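Glutaredoxin (Grx-1) (Archaeoglobus fulgidus, PDB 3IC4) probably transfers electrons in thiol-disulfide exchange, as a small glutaredoxin of the thioredoxin superfamily. Local coordinates at residues A12-T21 and D38-K46. Residues are numbered along the deposited sequence; the frame is centred on the assembly and turned at random.
Sequences AEVLMYGLST and DFEVIWIDK
The indole of Trp43 lies against Ser20, whose CA sits over the six-membered ring, 3.8 Å from its centroid; Val41 CG2 covers the opposite face, and Gly18 C and Leu19 N meet the ring edge in plane. Selenomethionine Met16 comes in obliquely, its methyl CE 3.6 Å from Trp43 CZ3; with CG anti to the backbone N (chi1 -176°) and a bend at chi3, the chain reaches along that face of the sheet to the indole. Beyond the ring, Asp45 grips Ser20 twice. Its OD2 takes the Ser20 OG hydroxyl at 2.6 Å through the syn lone pair, while OD1 receives Ser20 N at 2.8 Å from above the carboxylate plane. Lys46 NZ adds a weak bond to Ser20 OG. With an alanine at Asp45, both Ser20 N and Ser20 OG are likely to lose their acceptor, leaving the hydroxyl free to turn. Five backbone bonds, the first Glu40 N to Val14 O and the last Ile44 N to Gly18 O, join the segments, whose strands 15-18 and 40-43 are parallel. On the face carrying Leu15, Tyr17 and Ile42, Tyr17 CE1 lies 4.1 Å from Ile42 CD1, and Tyr17 also touches helix 49-63. This is the beta-alpha-beta unit of a thioredoxin fold, with helix 23-35 crossing over the Met16 face. One carboxylate accepting both Ser20 donors is consistent with an ionised Asp45 tying 3-10 segment 44-46 to the approach to Cys22 and Cys25, the probable redox pair.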
ATOM      1  N   ALA A  12       8.765  -2.143   5.689  1.00  2.00           N
ATOM      2  CA  ALA A  12       7.682  -3.133   5.968  1.00  2.07           C
ATOM      3  C   ALA A  12       7.896  -4.378   5.099  1.00  2.69           C
ATOM      4  O   ALA A  12       8.242  -4.258   3.931  1.00  2.86           O
ATOM      5  CB  ALA A  12       6.273  -2.546   5.690  1.00  2.00           C
ATOM      6  N   GLU A  13       7.570  -5.571   5.613  1.00  3.58           N
ATOM      7  CA  GLU A  13       7.596  -6.767   4.736  1.00  3.38           C
ATOM      8  C   GLU A  13       6.476  -6.656   3.747  1.00  2.00           C
ATOM      9  O   GLU A  13       6.697  -6.902   2.562  1.00  2.00           O
ATOM     10  CB  GLU A  13       7.486  -8.082   5.499  1.00  5.21           C
ATOM     11  CG  GLU A  13       8.767  -8.471   6.308  1.00 13.32           C
ATOM     12  CD  GLU A  13      10.123  -8.573   5.498  1.00 21.85           C
ATOM     13  OE1 GLU A  13      10.148  -9.245   4.412  1.00 29.22           O
ATOM     14  OE2 GLU A  13      11.169  -8.012   5.985  1.00 23.58           O
ATOM     15  N   VAL A  14       5.306  -6.225   4.224  1.00  2.00           N
ATOM     16  CA  VAL A  14       4.160  -5.942   3.343  1.00  2.00           C
ATOM     17  C   VAL A  14       3.598  -4.529   3.616  1.00  2.00           C
ATOM     18  O   VAL A  14       3.358  -4.136   4.752  1.00  2.00           O
ATOM     19  CB  VAL A  14       3.059  -7.003   3.536  1.00  2.00           C
ATOM     20  CG1 VAL A  14       1.873  -6.698   2.684  1.00  2.00           C
ATOM     21  CG2 VAL A  14       3.607  -8.351   3.213  1.00  2.00           C
ATOM     22  N   LEU A  15       3.431  -3.759   2.541  1.00  2.00           N
ATOM     23  CA  LEU A  15       2.919  -2.395   2.669  1.00  2.00           C
ATOM     24  C   LEU A  15       1.752  -2.188   1.720  1.00  2.00           C
ATOM     25  O   LEU A  15       1.859  -2.490   0.536  1.00  2.00           O
ATOM     26  CB  LEU A  15       4.034  -1.391   2.287  1.00  2.00           C
ATOM     27  CG  LEU A  15       3.662   0.089   2.372  1.00  2.00           C
ATOM     28  CD1 LEU A  15       3.308   0.511   3.784  1.00  2.17           C
ATOM     29  CD2 LEU A  15       4.780   0.988   1.838  1.00  2.55           C
HETATM   30  N   MSE A  16       0.675  -1.633   2.271  1.00  2.00           N
HETATM   31  CA  MSE A  16      -0.454  -1.167   1.474  1.00  2.00           C
HETATM   32  C   MSE A  16      -0.551   0.354   1.422  1.00  2.00           C
HETATM   33  O   MSE A  16      -0.473   1.039   2.463  1.00  2.00           O
HETATM   34  CB  MSE A  16      -1.736  -1.729   2.077  1.00  2.00           C
HETATM   35  CG  MSE A  16      -2.947  -1.407   1.314  1.00  2.78           C
HETATM   36 SE   MSE A  16      -4.519  -1.968   2.275  1.00  6.06          SE
HETATM   37  CE  MSE A  16      -5.669  -0.465   1.888  1.00 11.09           C
ATOM     38  N   TYR A  17      -0.792   0.857   0.210  1.00  2.00           N
ATOM     39  CA  TYR A  17      -1.146   2.255  -0.018  1.00  2.00           C
ATOM     40  C   TYR A  17      -2.624   2.296  -0.390  1.00  2.00           C
ATOM     41  O   TYR A  17      -3.080   1.543  -1.240  1.00  2.00           O
ATOM     42  CB  TYR A  17      -0.374   2.815  -1.183  1.00  2.00           C
ATOM     43  CG  TYR A  17       1.100   2.869  -1.017  1.00  2.00           C
ATOM     44  CD1 TYR A  17       1.728   4.012  -0.514  1.00  3.83           C
ATOM     45  CD2 TYR A  17       1.897   1.786  -1.414  1.00  4.15           C
ATOM     46  CE1 TYR A  17       3.125   4.061  -0.427  1.00  6.97           C
ATOM     47  CE2 TYR A  17       3.283   1.852  -1.330  1.00  6.69           C
ATOM     48  CZ  TYR A  17       3.864   2.973  -0.831  1.00  5.86           C
ATOM     49  OH  TYR A  17       5.211   2.990  -0.777  1.00  9.55           O
ATOM     50  N   GLY A  18      -3.379   3.183   0.252  1.00  2.00           N
ATOM     51  CA  GLY A  18      -4.782   3.337  -0.113  1.00  2.00           C
ATOM     52  C   GLY A  18      -5.425   4.606   0.416  1.00  2.00           C
ATOM     53  O   GLY A  18      -4.757   5.479   0.873  1.00  2.00           O
ATOM     54  N   LEU A  19      -6.719   4.713   0.220  1.00  2.00           N
ATOM     55  CA  LEU A  19      -7.526   5.745   0.818  1.00  2.00           C
ATOM     56  C   LEU A  19      -8.506   5.068   1.759  1.00  2.00           C
ATOM     57  O   LEU A  19      -9.129   4.080   1.416  1.00  2.00           O
ATOM     58  CB  LEU A  19      -8.313   6.494  -0.230  1.00  2.00           C
ATOM     59  CG  LEU A  19      -7.522   7.227  -1.331  1.00  3.65           C
ATOM     60  CD1 LEU A  19      -8.498   7.723  -2.333  1.00  4.54           C
ATOM     61  CD2 LEU A  19      -6.786   8.355  -0.704  1.00  9.25           C
ATOM     62  N   SER A  20      -8.732   5.730   2.879  1.00  2.00           N
ATOM     63  CA  SER A  20      -9.512   5.134   3.980  1.00  2.00           C
ATOM     64  C   SER A  20     -10.965   5.044   3.579  1.00  2.36           C
ATOM     65  O   SER A  20     -11.743   4.230   4.157  1.00  4.08           O
ATOM     66  CB  SER A  20      -9.283   5.918   5.277  1.00  2.00           C
ATOM     67  OG  SER A  20      -9.967   7.148   5.226  1.00  2.00           O
ATOM     68  N   THR A  21     -11.364   5.911   2.659  1.00  2.05           N
ATOM     69  CA  THR A  21     -12.717   6.032   2.132  1.00  3.30           C
ATOM     70  C   THR A  21     -13.022   5.143   0.950  1.00  2.60           C
ATOM     71  O   THR A  21     -14.186   5.086   0.484  1.00  6.60           O
ATOM     72  CB  THR A  21     -12.952   7.505   1.761  1.00  3.65           C
ATOM     73  OG1 THR A  21     -11.920   7.921   0.861  1.00  8.22           O
ATOM     74  CG2 THR A  21     -12.841   8.345   2.993  1.00  5.52           C
ATOM     75  N   ASP A  38       2.235  -9.629   9.026  1.00  7.93           N
ATOM     76  CA  ASP A  38       2.579  -8.308   9.508  1.00  7.06           C
ATOM     77  C   ASP A  38       2.517  -7.454   8.277  1.00  4.75           C
ATOM     78  O   ASP A  38       3.156  -7.785   7.297  1.00  7.29           O
ATOM     79  CB  ASP A  38       4.037  -8.215  10.043  1.00  7.81           C
ATOM     80  CG  ASP A  38       4.198  -8.718  11.457  1.00 12.01           C
ATOM     81  OD1 ASP A  38       3.196  -9.218  12.040  1.00 15.51           O
ATOM     82  OD2 ASP A  38       5.361  -8.610  12.001  1.00 20.16           O
ATOM     83  N   PHE A  39       1.764  -6.359   8.325  1.00  3.03           N
ATOM     84  CA  PHE A  39       1.701  -5.409   7.254  1.00  2.00           C
ATOM     85  C   PHE A  39       1.479  -4.008   7.828  1.00  2.00           C
ATOM     86  O   PHE A  39       1.097  -3.815   8.993  1.00  2.00           O
ATOM     87  CB  PHE A  39       0.580  -5.776   6.255  1.00  2.00           C
ATOM     88  CG  PHE A  39      -0.812  -5.474   6.776  1.00  2.00           C
ATOM     89  CD1 PHE A  39      -1.465  -4.306   6.421  1.00  3.70           C
ATOM     90  CD2 PHE A  39      -1.413  -6.323   7.650  1.00  3.33           C
ATOM     91  CE1 PHE A  39      -2.765  -4.011   6.897  1.00  3.89           C
ATOM     92  CE2 PHE A  39      -2.698  -6.041   8.160  1.00  6.39           C
ATOM     93  CZ  PHE A  39      -3.356  -4.877   7.771  1.00  4.62           C
ATOM     94  N   GLU A  40       1.792  -3.027   7.004  1.00  2.00           N
ATOM     95  CA  GLU A  40       1.573  -1.653   7.307  1.00  2.00           C
ATOM     96  C   GLU A  40       0.671  -1.035   6.235  1.00  2.00           C
ATOM     97  O   GLU A  40       0.713  -1.452   5.071  1.00  2.20           O
ATOM     98  CB  GLU A  40       2.922  -0.928   7.426  1.00  2.00           C
ATOM     99  CG  GLU A  40       3.848  -1.604   8.451  1.00  2.86           C
ATOM    100  CD  GLU A  40       3.312  -1.551   9.883  1.00 10.66           C
ATOM    101  OE1 GLU A  40       2.546  -0.645  10.218  1.00 10.88           O
ATOM    102  OE2 GLU A  40       3.649  -2.446  10.694  1.00 14.89           O
ATOM    103  N   VAL A  41      -0.056   0.001   6.614  1.00  2.00           N
ATOM    104  CA  VAL A  41      -0.934   0.741   5.651  1.00  2.00           C
ATOM    105  C   VAL A  41      -0.645   2.239   5.729  1.00  2.41           C
ATOM    106  O   VAL A  41      -0.463   2.781   6.836  1.00  2.11           O
ATOM    107  CB  VAL A  41      -2.474   0.509   5.848  1.00  2.00           C
ATOM    108  CG1 VAL A  41      -3.014   0.890   7.241  1.00  8.26           C
ATOM    109  CG2 VAL A  41      -3.288   1.309   4.775  1.00  2.29           C
ATOM    110  N   ILE A  42      -0.548   2.866   4.567  1.00  2.10           N
ATOM    111  CA  ILE A  42      -0.515   4.314   4.448  1.00  2.42           C
ATOM    112  C   ILE A  42      -1.812   4.803   3.797  1.00  2.70           C
ATOM    113  O   ILE A  42      -2.084   4.494   2.632  1.00  2.92           O
ATOM    114  CB  ILE A  42       0.695   4.802   3.657  1.00  2.23           C
ATOM    115  CG1 ILE A  42       2.002   4.373   4.366  1.00  3.18           C
ATOM    116  CG2 ILE A  42       0.640   6.299   3.447  1.00  2.00           C
ATOM    117  CD1 ILE A  42       3.262   4.723   3.572  1.00  5.80           C
ATOM    118  N   TRP A  43      -2.582   5.583   4.558  1.00  2.39           N
ATOM    119  CA  TRP A  43      -3.787   6.215   4.050  1.00  2.00           C
ATOM    120  C   TRP A  43      -3.399   7.605   3.498  1.00  2.17           C
ATOM    121  O   TRP A  43      -3.064   8.570   4.253  1.00  2.00           O
ATOM    122  CB  TRP A  43      -4.762   6.375   5.184  1.00  2.33           C
ATOM    123  CG  TRP A  43      -5.262   5.135   5.790  1.00  2.00           C
ATOM    124  CD1 TRP A  43      -5.278   4.865   7.130  1.00  3.80           C
ATOM    125  CD2 TRP A  43      -5.909   4.017   5.154  1.00  2.89           C
ATOM    126  NE1 TRP A  43      -5.883   3.664   7.356  1.00  8.23           N
ATOM    127  CE2 TRP A  43      -6.269   3.107   6.170  1.00  6.74           C
ATOM    128  CE3 TRP A  43      -6.250   3.698   3.845  1.00  2.00           C
ATOM    129  CZ2 TRP A  43      -6.973   1.907   5.901  1.00  4.77           C
ATOM    130  CZ3 TRP A  43      -6.917   2.482   3.589  1.00  2.00           C
ATOM    131  CH2 TRP A  43      -7.236   1.613   4.579  1.00  5.88           C
ATOM    132  N   ILE A  44      -3.485   7.709   2.201  1.00  2.00           N
ATOM    133  CA  ILE A  44      -2.987   8.882   1.497  1.00  2.00           C
ATOM    134  C   ILE A  44      -3.909  10.046   1.820  1.00  2.00           C
ATOM    135  O   ILE A  44      -3.484  11.201   1.884  1.00  2.16           O
ATOM    136  CB  ILE A  44      -2.947   8.588  -0.033  1.00  2.00           C
ATOM    137  CG1 ILE A  44      -1.939   7.445  -0.315  1.00  2.00           C
ATOM    138  CG2 ILE A  44      -2.674   9.845  -0.802  1.00  2.00           C
ATOM    139  CD1 ILE A  44      -1.854   7.000  -1.697  1.00  2.00           C
ATOM    140  N   ASP A  45      -5.183   9.749   2.073  1.00  2.00           N
ATOM    141  CA  ASP A  45      -6.112  10.782   2.463  1.00  2.00           C
ATOM    142  C   ASP A  45      -5.882  11.440   3.824  1.00  2.54           C
ATOM    143  O   ASP A  45      -6.467  12.505   4.114  1.00  2.83           O
ATOM    144  CB  ASP A  45      -7.522  10.253   2.335  1.00  2.00           C
ATOM    145  CG  ASP A  45      -7.801   9.056   3.210  1.00  2.39           C
ATOM    146  OD1 ASP A  45      -7.092   8.034   3.140  1.00  2.00           O
ATOM    147  OD2 ASP A  45      -8.857   9.139   3.943  1.00  2.69           O
ATOM    148  N   LYS A  46      -5.135  10.758   4.683  1.00  3.33           N
ATOM    149  CA  LYS A  46      -4.728  11.281   6.000  1.00  5.17           C
ATOM    150  C   LYS A  46      -3.453  12.108   5.950  1.00  5.29           C
ATOM    151  O   LYS A  46      -3.042  12.680   6.958  1.00  7.32           O
ATOM    152  CB  LYS A  46      -4.578  10.101   6.952  1.00  5.63           C
ATOM    153  CG  LYS A  46      -5.865   9.292   7.098  1.00  9.77           C
ATOM    154  CD  LYS A  46      -6.895   9.960   7.999  1.00 15.95           C
ATOM    155  CE  LYS A  46      -8.354   9.549   7.660  1.00 20.34           C
ATOM    156  NZ  LYS A  46      -8.732   8.228   8.217  1.00 23.20           N
TER